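Positive phenol-degradative gene regulator (Ralstonia sp. E2, PDB 5FRY) activates transcription of phenol-degradation genes when phenols bind its N-terminal sensory domain, the part of the longer protein present here. Local coordinates at residues A[94-97]-A[98-102]; A[160-163]-A[164-168]. All coordinates share one frame; numbering follows the deposited sequence.

Contact 1. Residues A[94-97]-A[98-102]; sequences MLEM and GPCLH. With ERH (3,4-dimethylphenol), chain D.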
loop_
_atom_site.group_PDB
_atom_site.type_symbol
_atom_site.label_atom_id
_atom_site.label_comp_id
_atom_site.label_asym_id
_atom_site.label_seq_id
_atom_site.Cartn_x
_atom_site.Cartn_y
_atom_site.Cartn_z
ATOM N N MET A 94 7.371 21.886 -11.915
ATOM C CA MET A 94 7.939 21.032 -10.884
ATOM C C MET A 94 6.876 20.631 -9.862
ATOM O O MET A 94 6.706 19.451 -9.545
ATOM C CB MET A 94 9.100 21.742 -10.183
ATOM C CG MET A 94 10.238 22.132 -11.100
ATOM S SD MET A 94 10.911 20.711 -11.997
ATOM C CE MET A 94 11.151 19.538 -10.658
ATOM N N LEU A 95 6.184 21.634 -9.334
ATOM C CA LEU A 95 5.116 21.428 -8.368
ATOM C C LEU A 95 4.065 20.481 -8.928
ATOM O O LEU A 95 3.643 19.533 -8.260
ATOM C CB LEU A 95 4.489 22.772 -7.993
ATOM C CG LEU A 95 3.329 22.841 -6.998
ATOM C CD1 LEU A 95 2.007 22.401 -7.634
ATOM C CD2 LEU A 95 3.625 22.018 -5.758
ATOM N N GLU A 96 3.678 20.731 -10.178
ATOM C CA GLU A 96 2.581 20.012 -10.811
ATOM C C GLU A 96 2.853 18.518 -10.962
ATOM O O GLU A 96 1.937 17.746 -11.266
ATOM C CB GLU A 96 2.266 20.627 -12.185
ATOM C CG GLU A 96 1.095 19.948 -12.903
ATOM C CD GLU A 96 0.615 20.702 -14.140
ATOM O OE1 GLU A 96 1.442 20.970 -15.036
ATOM O OE2 GLU A 96 -0.594 21.021 -14.213
ATOM N N MET A 97 4.098 18.108 -10.754
ATOM C CA MET A 97 4.420 16.698 -10.862
ATOM C C MET A 97 3.882 15.950 -9.639
ATOM O O MET A 97 3.499 14.786 -9.749
ATOM C CB MET A 97 5.927 16.494 -11.036
ATOM C CG MET A 97 6.395 16.659 -12.483
ATOM S SD MET A 97 8.198 16.560 -12.757
ATOM C CE MET A 97 8.725 18.070 -11.973
ATOM N N GLY A 98 3.850 16.628 -8.495
ATOM C CA GLY A 98 3.226 16.116 -7.285
ATOM C C GLY A 98 1.832 15.570 -7.535
ATOM O O GLY A 98 1.612 14.354 -7.482
ATOM N N PRO A 99 0.881 16.471 -7.809
ATOM C CA PRO A 99 -0.489 16.098 -8.171
ATOM C C PRO A 99 -0.568 14.985 -9.240
ATOM O O PRO A 99 -1.433 14.123 -9.109
ATOM C CB PRO A 99 -1.077 17.415 -8.687
ATOM C CG PRO A 99 -0.338 18.460 -7.910
ATOM C CD PRO A 99 1.041 17.934 -7.677
ATOM N N CYS A 100 0.275 15.033 -10.245
ATOM C CA CYS A 100 0.325 14.024 -11.273
ATOM C C CYS A 100 0.695 12.666 -10.674
ATOM O O CYS A 100 -0.004 11.698 -10.859
ATOM C CB CYS A 100 1.313 14.401 -12.346
ATOM S SG CYS A 100 0.836 15.732 -13.506
ATOM N N LEU A 101 1.783 12.616 -9.941
ATOM C CA LEU A 101 2.208 11.367 -9.346
ATOM C C LEU A 101 1.137 10.795 -8.437
ATOM O O LEU A 101 0.884 9.632 -8.476
ATOM C CB LEU A 101 3.528 11.528 -8.640
ATOM C CG LEU A 101 4.782 11.501 -9.472
ATOM C CD1 LEU A 101 5.981 12.133 -8.804
ATOM C CD2 LEU A 101 5.077 10.082 -9.881
ATOM N N HIS A 102 0.509 11.647 -7.634
ATOM C CA HIS A 102 -0.558 11.207 -6.743
ATOM C C HIS A 102 -1.667 10.505 -7.523
ATOM O O HIS A 102 -2.255 9.533 -7.049
ATOM C CB HIS A 102 -1.131 12.394 -5.965
ATOM C CG HIS A 102 -1.336 12.118 -4.508
ATOM N ND1 HIS A 102 -1.845 13.059 -3.638
ATOM C CD2 HIS A 102 -1.101 11.010 -3.768
ATOM C CE1 HIS A 102 -1.915 12.540 -2.424
ATOM N NE2 HIS A 102 -1.469 11.298 -2.476
HETATM O O01 ERH D . -2.034 15.211 -3.906
HETATM C C02 ERH D . -1.124 18.876 -4.027
HETATM C C03 ERH D . 0.918 17.510 -3.701
HETATM C C04 ERH D . 0.213 18.838 -3.867
HETATM C C05 ERH D . -1.921 17.590 -4.041
HETATM C C06 ERH D . 0.209 16.364 -3.713
HETATM C C07 ERH D . -1.293 16.407 -3.893
HETATM C C08 ERH D . -1.830 20.204 -4.194
HETATM C C09 ERH D . 2.420 17.467 -3.521
#
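Met97 O receives the shortest bond of this turn: Leu101 N donates to it over 2.8 Å, with a nearly straight N-H...O angle of 169°. CB and CG of Leu101 lie beside the same oxygen, Leu101 CB 3.4 Å from Met97 O. One turn earlier the step shortens to three residues: Gly98 N reaches Leu95 O at 2.9 Å, bent to 137°, and the donor stands above the carbonyl plane. Pro99 comes next and has no N-H to offer; its CD sits 3.1 Å from Leu95 O instead. This is the junction between helix 91-95 and helix 97-104, both in the part of the fold that matches the family of aromatic-catabolism activators, and the proline is set in the first turn of the second helix. Cys100 N gives only a weak bond to Glu96 O. The cysteine sulfur leans back along the chain, beside its own backbone N (chi1 -74°), which leaves Cys100 SG 3.2 Å from Glu96 O. Pro99 also lines the phenol pocket: its CG lies over the face of the ligand ring, 4.0 Å from C02 of the bound dimethylphenol. His102 turns its ring edge to the phenol oxygen, though the modelled separation is implausibly short and its detail doubtful; Tyr157 stacks on the histidine ring. Leu16 and Leu19 of helix 15-20 pack against Cys100.

Contact 2. Residues A[160-163]-A[164-168]; sequences GYTS and ALMGK. With ERH (3,4-dimethylphenol), chain D.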
loop_
_atom_site.group_PDB
_atom_site.type_symbol
_atom_site.label_atom_id
_atom_site.label_comp_id
_atom_site.label_asym_id
_atom_site.label_seq_id
_atom_site.Cartn_x
_atom_site.Cartn_y
_atom_site.Cartn_z
ATOM N N GLY A 160 4.823 16.549 2.305
ATOM C CA GLY A 160 6.156 15.984 2.161
ATOM C C GLY A 160 6.766 16.356 0.832
ATOM O O GLY A 160 7.905 16.817 0.780
ATOM N N TYR A 161 5.985 16.189 -0.224
ATOM C CA TYR A 161 6.409 16.501 -1.583
ATOM C C TYR A 161 6.721 17.981 -1.724
ATOM O O TYR A 161 7.793 18.341 -2.176
ATOM C CB TYR A 161 5.331 16.099 -2.593
ATOM C CG TYR A 161 5.700 16.433 -4.030
ATOM C CD1 TYR A 161 5.547 17.727 -4.531
ATOM C CD2 TYR A 161 6.213 15.460 -4.877
ATOM C CE1 TYR A 161 5.903 18.042 -5.837
ATOM C CE2 TYR A 161 6.554 15.762 -6.183
ATOM C CZ TYR A 161 6.393 17.052 -6.658
ATOM O OH TYR A 161 6.734 17.337 -7.961
ATOM N N THR A 162 5.775 18.835 -1.332
ATOM C CA THR A 162 5.965 20.275 -1.503
ATOM C C THR A 162 7.130 20.738 -0.665
ATOM O O THR A 162 7.955 21.545 -1.102
ATOM C CB THR A 162 4.712 21.054 -1.111
ATOM O OG1 THR A 162 3.569 20.439 -1.728
ATOM C CG2 THR A 162 4.840 22.551 -1.535
ATOM N N SER A 163 7.192 20.246 0.557
ATOM C CA SER A 163 8.307 20.592 1.441
ATOM C C SER A 163 9.656 20.205 0.852
ATOM O O SER A 163 10.594 20.989 0.926
ATOM C CB SER A 163 8.134 19.949 2.808
ATOM O OG SER A 163 7.050 20.553 3.488
ATOM N N ALA A 164 9.763 19.017 0.260
ATOM C CA ALA A 164 11.063 18.579 -0.256
ATOM C C ALA A 164 11.452 19.403 -1.477
ATOM O O ALA A 164 12.623 19.778 -1.670
ATOM C CB ALA A 164 11.018 17.093 -0.578
ATOM N N LEU A 165 10.445 19.734 -2.266
ATOM C CA LEU A 165 10.604 20.551 -3.445
ATOM C C LEU A 165 11.047 21.970 -3.055
ATOM O O LEU A 165 11.908 22.539 -3.718
ATOM C CB LEU A 165 9.288 20.584 -4.243
ATOM C CG LEU A 165 9.219 21.593 -5.393
ATOM C CD1 LEU A 165 10.173 21.213 -6.510
ATOM C CD2 LEU A 165 7.788 21.699 -5.927
ATOM N N MET A 166 10.497 22.502 -1.959
ATOM C CA MET A 166 10.837 23.861 -1.492
ATOM C C MET A 166 12.089 23.953 -0.598
ATOM O O MET A 166 12.670 25.029 -0.457
ATOM C CB MET A 166 9.663 24.467 -0.721
ATOM C CG MET A 166 8.372 24.697 -1.510
ATOM S SD MET A 166 8.427 26.086 -2.667
ATOM C CE MET A 166 9.048 27.404 -1.598
ATOM N N GLY A 167 12.479 22.868 0.017
ATOM C CA GLY A 167 13.534 22.924 0.994
ATOM C C GLY A 167 13.080 23.731 2.170
ATOM O O GLY A 167 13.841 24.336 2.836
ATOM N N LYS A 168 11.796 23.672 2.428
ATOM C CA LYS A 168 11.128 24.486 3.399
ATOM C C LYS A 168 9.859 23.755 3.853
ATOM O O LYS A 168 9.223 23.121 3.084
ATOM C CB LYS A 168 10.803 25.778 2.674
ATOM C CG LYS A 168 10.393 26.979 3.435
ATOM C CD LYS A 168 11.491 27.977 3.389
ATOM C CE LYS A 168 11.039 29.385 3.566
ATOM N NZ LYS A 168 12.107 30.276 3.057
HETATM O O01 ERH D . -2.034 15.211 -3.906
HETATM C C02 ERH D . -1.124 18.876 -4.027
HETATM C C03 ERH D . 0.918 17.510 -3.701
HETATM C C04 ERH D . 0.213 18.838 -3.867
HETATM C C05 ERH D . -1.921 17.590 -4.041
HETATM C C06 ERH D . 0.209 16.364 -3.713
HETATM C C07 ERH D . -1.293 16.407 -3.893
HETATM C C08 ERH D . -1.830 20.204 -4.194
HETATM C C09 ERH D . 2.420 17.467 -3.521
#
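Tyr161 and Leu165, one helical turn apart, meet where Tyr161 CE1 comes within 4.1 Å of Leu165 CD2, the two side chains slanting past each other. The ring reaches its place because CG is anti to the backbone N (chi1 179°). The bound dimethylphenol lies close to the same residue: its methyl C09 is 3.3 Å from Tyr161 CD1 and also nears CB. Thr162 borders that methyl as well, with Thr162 OG1 3.7 Å from C09. On the threonine's other branch, Thr162 CG2 runs alongside Met166 CG at 4.1 Å, both chains pointing the same way. The next shell fixes these groups. Tyr161 OH is hydrogen-bonded to Met94 O, and Asp78, Ala79 and Ala82 of helix 60-84 pack against the tyrosine. Thr162 OG1 is tied to Tyr172 OH and to Ala158 O, which holds the polar branch on the pocket side. Beneath them the backbone is regular: Leu165 N bonds to Tyr161 O at 3.0 Å, and Met166 N bonds to Thr162 O at 2.8 Å. Ser163 O then receives two weak bonds, from Gly167 N and from Lys168 N, while Ser163 OG bonds to Ile170 N at the start of the next strand. Gly167, the first residue past the helix, takes positive phi (66°), a glycine C-terminal end to helix 152-166, the V4R-domain helix lining the phenol pocket.

Contact 1 is almost wholly buried, whereas contact 2 runs from the pocket wall out to the exposed end at Gly167 and Lys168. Both are local turns that place side chains beside the same bound dimethylphenol, yet one belongs to the aromatic-catabolism activator region and the other to the V4R domain. The 94-102 segment spans the passage from helix 91-95 to helix 97-104, and its internal bonds join backbone to backbone; the 160-168 segment is one helix up to its end, and adds side-chain hydroxyls bonded to residues outside it. The two also pack directly, with Leu165 CD2 3.6 Å from Leu95 CA, so the helix junction rests on the V4R helix beside the pocket.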